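Local atomic coordinates of putative deoxyribonuclease yjjV (Escherichia coli, PDB entry 1ZZM), a protein that is probably a metal-dependent hydrolase of the TatD family, acting on ester bonds with two divalent metal cations bound per subunit. Residues C3-F14 with A31-T41; L78-E86 with E118-L128. All blocks are in the same frame, centred on the assembly; numbering follows the deposited sequence.

Contact 1. Residues C3-F14 with A31-T41; sequences CRFIDTHCHFDF and AGVGKIIVPAT. With ZN (zinc ion), chain B.
His9 and Pro39 cross at about a right angle: Pro39 CG lies 3.8 Å from the centroid of the His9 ring, 14° off its normal, a CH-pi contact over one face. CG of His9 stands anti to the backbone N (chi1 -166°), which carries the ring over the proline and NE2 to zinc. The His11 ring reaches the same zinc through NE2; at its edge, in plane, a water accepts from ND1 (2.8 Å) and donates to Asp13 OD1 and Pro39 O, fixing the imidazole's rotation. Arg48 holds Asp13 OD2 in a salt bridge. Glu97 and a bound water complete the coordination, with Asp207 also part of the site. CG2 of Ile36 presses tightly on CB of Cys10 at 3.3 Å. N-terminal to this site, strands 5-7 and 33-39 run parallel (19° between axes); Asp7 N donates to Lys35 O, and Asp7 O accepts from Ile37 N (2.9 Å). Asp7 OD1 takes His9 N from above the carboxylate plane (3.1 Å), an Asx turn, while OD2 is hydrogen-bonded to Thr206 OG1. This is a beta-alpha-beta unit whose first strand is followed by the His-x-His motif of metallo-dependent hydrolases: with His11 ND1 donating to water, its NE2 is left to bind the zinc.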
# COMPACT_ATOMS: atom_id res chain seq x y z
N CYS A 3 -5.10 -18.79 5.66
CA CYS A 3 -4.65 -17.42 5.38
C CYS A 3 -3.15 -17.53 5.06
O CYS A 3 -2.30 -17.60 5.95
CB CYS A 3 -4.87 -16.48 6.58
SG CYS A 3 -4.14 -14.81 6.35
N ARG A 4 -2.84 -17.56 3.77
CA ARG A 4 -1.45 -17.65 3.37
C ARG A 4 -0.88 -16.31 2.87
O ARG A 4 0.33 -16.15 2.89
CB ARG A 4 -1.30 -18.71 2.28
CG ARG A 4 0.17 -19.19 2.12
CD ARG A 4 0.41 -19.95 0.82
NE ARG A 4 1.74 -20.56 0.79
CZ ARG A 4 2.33 -21.04 -0.31
NH1 ARG A 4 1.70 -20.97 -1.48
NH2 ARG A 4 3.54 -21.58 -0.24
N PHE A 5 -1.75 -15.37 2.48
CA PHE A 5 -1.32 -14.06 1.94
C PHE A 5 -2.10 -12.88 2.56
O PHE A 5 -3.25 -13.03 2.95
CB PHE A 5 -1.62 -13.98 0.44
CG PHE A 5 -1.11 -15.12 -0.35
CD1 PHE A 5 0.27 -15.33 -0.47
CD2 PHE A 5 -1.99 -16.00 -0.97
CE1 PHE A 5 0.76 -16.42 -1.21
CE2 PHE A 5 -1.51 -17.08 -1.70
CZ PHE A 5 -0.13 -17.29 -1.82
N ILE A 6 -1.46 -11.72 2.61
CA ILE A 6 -2.09 -10.49 3.09
C ILE A 6 -1.94 -9.49 1.95
O ILE A 6 -0.82 -9.20 1.54
CB ILE A 6 -1.39 -9.86 4.33
CG1 ILE A 6 -1.39 -10.84 5.51
CG2 ILE A 6 -2.15 -8.57 4.74
CD1 ILE A 6 -2.71 -11.11 6.05
N ASP A 7 -3.06 -9.00 1.40
CA ASP A 7 -2.97 -7.97 0.37
C ASP A 7 -2.81 -6.68 1.17
O ASP A 7 -3.79 -6.17 1.75
CB ASP A 7 -4.25 -7.89 -0.47
CG ASP A 7 -4.13 -6.87 -1.63
OD1 ASP A 7 -3.16 -6.06 -1.66
OD2 ASP A 7 -5.00 -6.90 -2.52
N THR A 8 -1.59 -6.15 1.24
CA THR A 8 -1.38 -4.91 1.99
C THR A 8 -1.85 -3.62 1.33
O THR A 8 -1.61 -2.53 1.85
CB THR A 8 0.09 -4.74 2.36
OG1 THR A 8 0.88 -4.65 1.16
CG2 THR A 8 0.56 -5.97 3.19
N HIS A 9 -2.57 -3.71 0.21
CA HIS A 9 -3.00 -2.46 -0.42
C HIS A 9 -4.13 -2.75 -1.42
O HIS A 9 -3.89 -3.11 -2.56
CB HIS A 9 -1.80 -1.85 -1.17
CG HIS A 9 -1.99 -0.42 -1.58
ND1 HIS A 9 -1.39 0.63 -0.92
CD2 HIS A 9 -2.71 0.13 -2.59
CE1 HIS A 9 -1.73 1.76 -1.51
NE2 HIS A 9 -2.53 1.48 -2.53
N CYS A 10 -5.37 -2.62 -0.96
CA CYS A 10 -6.50 -2.84 -1.84
C CYS A 10 -7.56 -1.79 -1.56
O CYS A 10 -7.99 -1.62 -0.41
CB CYS A 10 -7.09 -4.25 -1.62
SG CYS A 10 -8.60 -4.56 -2.64
N HIS A 11 -7.98 -1.06 -2.60
CA HIS A 11 -8.98 -0.01 -2.44
C HIS A 11 -10.35 -0.69 -2.48
O HIS A 11 -11.14 -0.54 -3.41
CB HIS A 11 -8.83 1.01 -3.57
CG HIS A 11 -7.57 1.81 -3.46
ND1 HIS A 11 -7.44 2.85 -2.57
CD2 HIS A 11 -6.35 1.65 -4.03
CE1 HIS A 11 -6.20 3.30 -2.58
NE2 HIS A 11 -5.52 2.58 -3.45
N PHE A 12 -10.60 -1.45 -1.43
CA PHE A 12 -11.81 -2.26 -1.30
C PHE A 12 -13.12 -1.50 -1.12
O PHE A 12 -14.19 -2.13 -1.11
CB PHE A 12 -11.60 -3.21 -0.14
CG PHE A 12 -12.44 -4.46 -0.20
CD1 PHE A 12 -12.11 -5.47 -1.08
CD2 PHE A 12 -13.53 -4.62 0.66
CE1 PHE A 12 -12.86 -6.66 -1.12
CE2 PHE A 12 -14.30 -5.81 0.63
CZ PHE A 12 -13.97 -6.82 -0.26
N ASP A 13 -13.06 -0.18 -0.96
CA ASP A 13 -14.27 0.63 -0.81
C ASP A 13 -14.75 1.17 -2.16
O ASP A 13 -15.75 1.88 -2.23
CB ASP A 13 -14.04 1.80 0.17
CG ASP A 13 -12.85 2.66 -0.20
OD1 ASP A 13 -11.79 2.13 -0.57
OD2 ASP A 13 -12.99 3.90 -0.08
N PHE A 14 -14.01 0.86 -3.21
CA PHE A 14 -14.40 1.28 -4.56
C PHE A 14 -14.98 0.09 -5.35
O PHE A 14 -14.85 -1.07 -4.94
CB PHE A 14 -13.18 1.76 -5.34
CG PHE A 14 -12.70 3.13 -4.96
CD1 PHE A 14 -11.95 3.33 -3.79
CD2 PHE A 14 -13.00 4.23 -5.76
CE1 PHE A 14 -11.51 4.63 -3.42
CE2 PHE A 14 -12.57 5.52 -5.41
CZ PHE A 14 -11.83 5.73 -4.24
N ALA A 31 -8.50 -17.91 -2.34
CA ALA A 31 -7.20 -17.81 -3.02
C ALA A 31 -6.08 -17.78 -1.99
O ALA A 31 -4.88 -17.76 -2.35
CB ALA A 31 -7.13 -16.55 -3.86
N GLY A 32 -6.46 -17.76 -0.72
CA GLY A 32 -5.47 -17.71 0.34
C GLY A 32 -5.23 -16.29 0.86
O GLY A 32 -4.40 -16.09 1.77
N VAL A 33 -5.93 -15.30 0.32
CA VAL A 33 -5.77 -13.92 0.78
C VAL A 33 -6.70 -13.73 1.97
O VAL A 33 -7.87 -13.44 1.82
CB VAL A 33 -6.09 -12.90 -0.38
CG1 VAL A 33 -5.86 -11.47 0.08
CG2 VAL A 33 -5.22 -13.21 -1.57
N GLY A 34 -6.14 -13.87 3.16
CA GLY A 34 -6.91 -13.83 4.40
C GLY A 34 -7.19 -12.50 5.05
O GLY A 34 -8.15 -12.39 5.83
N LYS A 35 -6.34 -11.50 4.79
CA LYS A 35 -6.54 -10.15 5.33
C LYS A 35 -6.21 -9.17 4.21
O LYS A 35 -5.40 -9.45 3.32
CB LYS A 35 -5.62 -9.89 6.53
CG LYS A 35 -6.01 -10.74 7.76
CD LYS A 35 -5.13 -10.49 8.94
CE LYS A 35 -5.78 -11.09 10.18
NZ LYS A 35 -6.13 -12.52 9.97
N ILE A 36 -6.85 -8.01 4.27
CA ILE A 36 -6.63 -6.98 3.27
C ILE A 36 -6.56 -5.63 3.97
O ILE A 36 -7.40 -5.34 4.83
CB ILE A 36 -7.83 -6.98 2.29
CG1 ILE A 36 -7.92 -8.34 1.60
CG2 ILE A 36 -7.68 -5.83 1.26
CD1 ILE A 36 -9.12 -8.50 0.67
N ILE A 37 -5.56 -4.82 3.64
CA ILE A 37 -5.43 -3.48 4.23
C ILE A 37 -6.00 -2.50 3.19
O ILE A 37 -5.57 -2.52 2.01
CB ILE A 37 -3.96 -3.13 4.50
CG1 ILE A 37 -3.38 -4.07 5.57
CG2 ILE A 37 -3.85 -1.70 5.00
CD1 ILE A 37 -3.31 -5.50 5.15
N VAL A 38 -6.94 -1.67 3.65
CA VAL A 38 -7.67 -0.70 2.81
C VAL A 38 -7.24 0.73 3.13
O VAL A 38 -7.60 1.28 4.16
CB VAL A 38 -9.21 -0.80 3.08
CG1 VAL A 38 -9.97 0.11 2.12
CG2 VAL A 38 -9.67 -2.25 2.96
N PRO A 39 -6.43 1.33 2.25
CA PRO A 39 -5.99 2.70 2.51
C PRO A 39 -6.99 3.71 1.94
O PRO A 39 -7.46 3.54 0.80
CB PRO A 39 -4.63 2.77 1.84
CG PRO A 39 -4.74 1.81 0.70
CD PRO A 39 -5.73 0.75 1.09
N ALA A 40 -7.32 4.74 2.70
CA ALA A 40 -8.29 5.73 2.18
C ALA A 40 -7.62 6.65 1.18
O ALA A 40 -6.38 6.67 1.08
CB ALA A 40 -8.88 6.53 3.30
N THR A 41 -8.43 7.41 0.44
CA THR A 41 -7.94 8.36 -0.56
C THR A 41 -8.27 9.81 -0.26
O THR A 41 -7.61 10.72 -0.76
CB THR A 41 -8.55 8.04 -1.94
OG1 THR A 41 -9.99 8.04 -1.82
CG2 THR A 41 -8.04 6.64 -2.45
ZN ZN B . -3.55 2.82 -3.76
O HOH W 1 -9.59 3.47 -0.93
O HOH W 2 -10.96 5.77 0.03
O HOH W 3 -2.98 4.00 -5.30

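Contact 2. Residues L78-E86 with E118-L128; sequences LEQLQQALE and EQLKLAKRYDL
Leu122 fits as a knob into the hole formed by Leu78, Leu81, Gln82 and Leu85, between helices whose short axes run 10.8 Å apart at 11°, nearly parallel. Its two branches divide the work: CD1 lies against CD2 of Leu81 (3.8 Å), and CD2 against CG of Gln82 (3.7 Å). Its CB meets CD1 of Leu85, whose other methyl, CD2, touches Leu128 CD1. At the N-terminal side, the methyls of Leu78 rest on the aliphatic parts of Glu118 and Gln119.

The aromatic contact belongs to Tyr126. CB of Leu85 sits 4.0 Å from the ring centroid, a CH-pi approach to one face; CG of Arg125 covers the opposite face, so the ring is sandwiched between Leu85 of the other helix and its own neighbour Arg125.

Polar contacts gather at the phenol oxygen. Gln82 NE2 donates to Tyr126 OH at 2.8 Å along a nearly straight line (167°), with OH in the amide plane; the chain bends at chi2 (-88°), bringing the amide to the hydroxyl, where it lies nearly coplanar with the ring. Tyr126 OH in turn donates to Glu86 OE1 (2.7 Å), on the lone pair away from the other carboxylate oxygen.

Charge adds a looser link. Glu86 OE1 and Arg125 NH2 form a long salt bridge at 4.0 Å, with the oxygen well out of the guanidinium plane; a water bridges the same atoms. Thus a leucine seam joins two outer helices of the barrel, while at its polar margin one hydroxyl both accepts and donates, and the nearby guanidinium would be expected to stabilise the carboxylate's negative charge.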
# COMPACT_ATOMS: atom_id res chain seq x y z
N LEU A 78 -7.57 17.75 6.58
CA LEU A 78 -6.47 17.40 7.48
C LEU A 78 -6.93 17.39 8.93
O LEU A 78 -6.48 16.58 9.73
CB LEU A 78 -5.30 18.37 7.32
CG LEU A 78 -4.40 18.09 6.10
CD1 LEU A 78 -3.44 19.28 5.87
CD2 LEU A 78 -3.58 16.81 6.36
N GLU A 79 -7.83 18.30 9.28
CA GLU A 79 -8.30 18.30 10.66
C GLU A 79 -9.10 17.00 10.87
O GLU A 79 -9.04 16.39 11.95
CB GLU A 79 -9.19 19.51 10.92
CG GLU A 79 -9.68 19.55 12.34
CD GLU A 79 -10.60 20.72 12.62
OE1 GLU A 79 -10.20 21.90 12.45
OE2 GLU A 79 -11.71 20.44 13.02
N GLN A 80 -9.86 16.58 9.87
CA GLN A 80 -10.65 15.35 10.01
C GLN A 80 -9.74 14.13 10.21
O GLN A 80 -10.05 13.21 10.98
CB GLN A 80 -11.51 15.10 8.79
CG GLN A 80 -12.66 16.03 8.63
CD GLN A 80 -13.38 15.74 7.32
OE1 GLN A 80 -14.05 14.69 7.15
NE2 GLN A 80 -13.20 16.63 6.37
N LEU A 81 -8.64 14.11 9.47
CA LEU A 81 -7.66 13.02 9.59
C LEU A 81 -7.09 12.99 11.03
O LEU A 81 -7.06 11.93 11.69
CB LEU A 81 -6.55 13.24 8.57
CG LEU A 81 -5.39 12.25 8.69
CD1 LEU A 81 -5.93 10.79 8.55
CD2 LEU A 81 -4.33 12.55 7.58
N GLN A 82 -6.66 14.15 11.53
CA GLN A 82 -6.12 14.21 12.88
C GLN A 82 -7.15 13.77 13.93
O GLN A 82 -6.85 12.96 14.79
CB GLN A 82 -5.55 15.61 13.19
CG GLN A 82 -4.94 15.74 14.59
CD GLN A 82 -5.98 16.13 15.64
OE1 GLN A 82 -6.77 17.04 15.41
NE2 GLN A 82 -5.97 15.45 16.79
N GLN A 83 -8.37 14.30 13.85
CA GLN A 83 -9.38 13.89 14.82
C GLN A 83 -9.70 12.41 14.73
O GLN A 83 -9.94 11.75 15.76
CB GLN A 83 -10.68 14.67 14.61
CG GLN A 83 -10.56 16.10 14.93
CD GLN A 83 -11.88 16.81 14.64
OE1 GLN A 83 -12.76 16.28 13.96
NE2 GLN A 83 -12.01 18.01 15.15
N ALA A 84 -9.72 11.87 13.51
CA ALA A 84 -10.00 10.44 13.37
C ALA A 84 -8.89 9.65 14.02
O ALA A 84 -9.15 8.71 14.79
CB ALA A 84 -10.13 10.06 11.89
N LEU A 85 -7.65 10.02 13.74
CA LEU A 85 -6.51 9.32 14.32
C LEU A 85 -6.52 9.40 15.86
O LEU A 85 -6.20 8.42 16.54
CB LEU A 85 -5.20 9.92 13.79
CG LEU A 85 -5.01 9.70 12.27
CD1 LEU A 85 -3.70 10.34 11.82
CD2 LEU A 85 -5.00 8.16 11.97
N GLU A 86 -6.86 10.58 16.39
CA GLU A 86 -6.92 10.81 17.85
C GLU A 86 -7.87 9.83 18.52
O GLU A 86 -7.61 9.36 19.63
CB GLU A 86 -7.39 12.25 18.09
CG GLU A 86 -7.71 12.64 19.52
CD GLU A 86 -6.51 12.59 20.44
OE1 GLU A 86 -5.37 12.75 19.97
OE2 GLU A 86 -6.72 12.40 21.66
N GLU A 118 2.53 17.27 6.18
CA GLU A 118 1.54 17.44 7.23
C GLU A 118 1.09 16.07 7.73
O GLU A 118 0.85 15.87 8.92
CB GLU A 118 0.31 18.20 6.71
CG GLU A 118 0.52 19.72 6.54
CD GLU A 118 1.03 20.38 7.82
OE1 GLU A 118 0.37 20.27 8.88
OE2 GLU A 118 2.10 21.01 7.76
N GLN A 119 0.98 15.11 6.81
CA GLN A 119 0.54 13.78 7.20
C GLN A 119 1.66 12.98 7.82
O GLN A 119 1.41 12.15 8.69
CB GLN A 119 -0.05 13.09 5.99
CG GLN A 119 -1.30 13.81 5.56
CD GLN A 119 -1.95 13.20 4.36
OE1 GLN A 119 -1.54 13.46 3.21
NE2 GLN A 119 -2.91 12.37 4.59
N LEU A 120 2.89 13.25 7.40
CA LEU A 120 4.02 12.56 8.00
C LEU A 120 4.10 13.01 9.46
O LEU A 120 4.44 12.23 10.34
CB LEU A 120 5.32 12.87 7.24
CG LEU A 120 5.44 12.18 5.85
CD1 LEU A 120 6.79 12.50 5.24
CD2 LEU A 120 5.28 10.65 5.97
N LYS A 121 3.77 14.28 9.73
CA LYS A 121 3.80 14.75 11.10
C LYS A 121 2.74 14.01 11.94
O LYS A 121 3.00 13.68 13.10
CB LYS A 121 3.54 16.27 11.19
CG LYS A 121 4.68 17.11 10.67
CD LYS A 121 4.42 18.59 10.94
CE LYS A 121 5.72 19.39 10.92
NZ LYS A 121 6.29 19.61 9.54
N LEU A 122 1.57 13.73 11.35
CA LEU A 122 0.52 13.03 12.07
C LEU A 122 0.91 11.58 12.37
O LEU A 122 0.64 11.07 13.46
CB LEU A 122 -0.80 13.06 11.31
CG LEU A 122 -1.49 14.42 11.37
CD1 LEU A 122 -2.67 14.52 10.41
CD2 LEU A 122 -1.94 14.64 12.82
N ALA A 123 1.57 10.93 11.41
CA ALA A 123 1.99 9.55 11.62
C ALA A 123 2.98 9.54 12.78
O ALA A 123 2.94 8.63 13.61
CB ALA A 123 2.63 8.98 10.35
N LYS A 124 3.85 10.55 12.86
CA LYS A 124 4.80 10.60 13.97
C LYS A 124 4.10 10.83 15.29
O LYS A 124 4.42 10.17 16.28
CB LYS A 124 5.84 11.70 13.75
CG LYS A 124 6.94 11.24 12.80
CD LYS A 124 7.72 12.40 12.18
CE LYS A 124 8.67 13.03 13.14
NZ LYS A 124 9.50 14.03 12.39
N ARG A 125 3.15 11.75 15.29
CA ARG A 125 2.41 12.08 16.51
C ARG A 125 1.65 10.87 17.06
O ARG A 125 1.62 10.62 18.27
CB ARG A 125 1.40 13.21 16.24
CG ARG A 125 0.57 13.56 17.47
CD ARG A 125 -0.41 14.69 17.21
NE ARG A 125 -1.31 14.90 18.34
CZ ARG A 125 -2.31 15.78 18.35
NH1 ARG A 125 -2.53 16.54 17.28
NH2 ARG A 125 -3.05 15.92 19.44
N TYR A 126 1.02 10.12 16.17
CA TYR A 126 0.23 8.98 16.60
C TYR A 126 0.95 7.64 16.55
O TYR A 126 0.33 6.61 16.77
CB TYR A 126 -1.06 8.96 15.79
CG TYR A 126 -1.97 10.12 16.19
CD1 TYR A 126 -2.61 10.11 17.42
CD2 TYR A 126 -2.10 11.27 15.39
CE1 TYR A 126 -3.37 11.20 17.87
CE2 TYR A 126 -2.86 12.39 15.83
CZ TYR A 126 -3.49 12.33 17.07
OH TYR A 126 -4.27 13.36 17.54
N ASP A 127 2.25 7.70 16.25
CA ASP A 127 3.12 6.51 16.21
C ASP A 127 2.59 5.45 15.25
O ASP A 127 2.34 4.32 15.64
CB ASP A 127 3.22 5.96 17.66
CG ASP A 127 4.36 4.94 17.87
OD1 ASP A 127 5.39 4.99 17.15
OD2 ASP A 127 4.23 4.09 18.77
N LEU A 128 2.43 5.82 13.98
CA LEU A 128 1.91 4.89 12.97
C LEU A 128 2.79 4.86 11.76
O LEU A 128 3.46 5.84 11.46
CB LEU A 128 0.53 5.33 12.49
CG LEU A 128 -0.59 5.23 13.53
CD1 LEU A 128 -1.83 6.05 13.11
CD2 LEU A 128 -0.91 3.77 13.66
O HOH W 4 -3.69 13.97 21.48

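In the fold
Contact 1 and contact 2 sample two layers of one TIM-barrel-like fold: 3-14 with 31-41 pairs adjacent parallel strands of the inner wall, whereas 78-86 with 118-128 packs neighbouring helices outside it. Their centres lie 22 Å apart and their nearest atoms about 7 Å, without touching; the centres stand 9 and 18 Å, respectively, from that of the chain. Contact 1 supplies two zinc ligands directly. Contact 2 supplies none to that centre, yet the side chain of Gln119 lies about 8 Å from that of Glu97, the ligand shared by both metals, and touches Ile98 on strand 95-101. Leu81 likewise meets Leu63 on strand 59-63, the neighbour of strand 33-39, connecting the two layers.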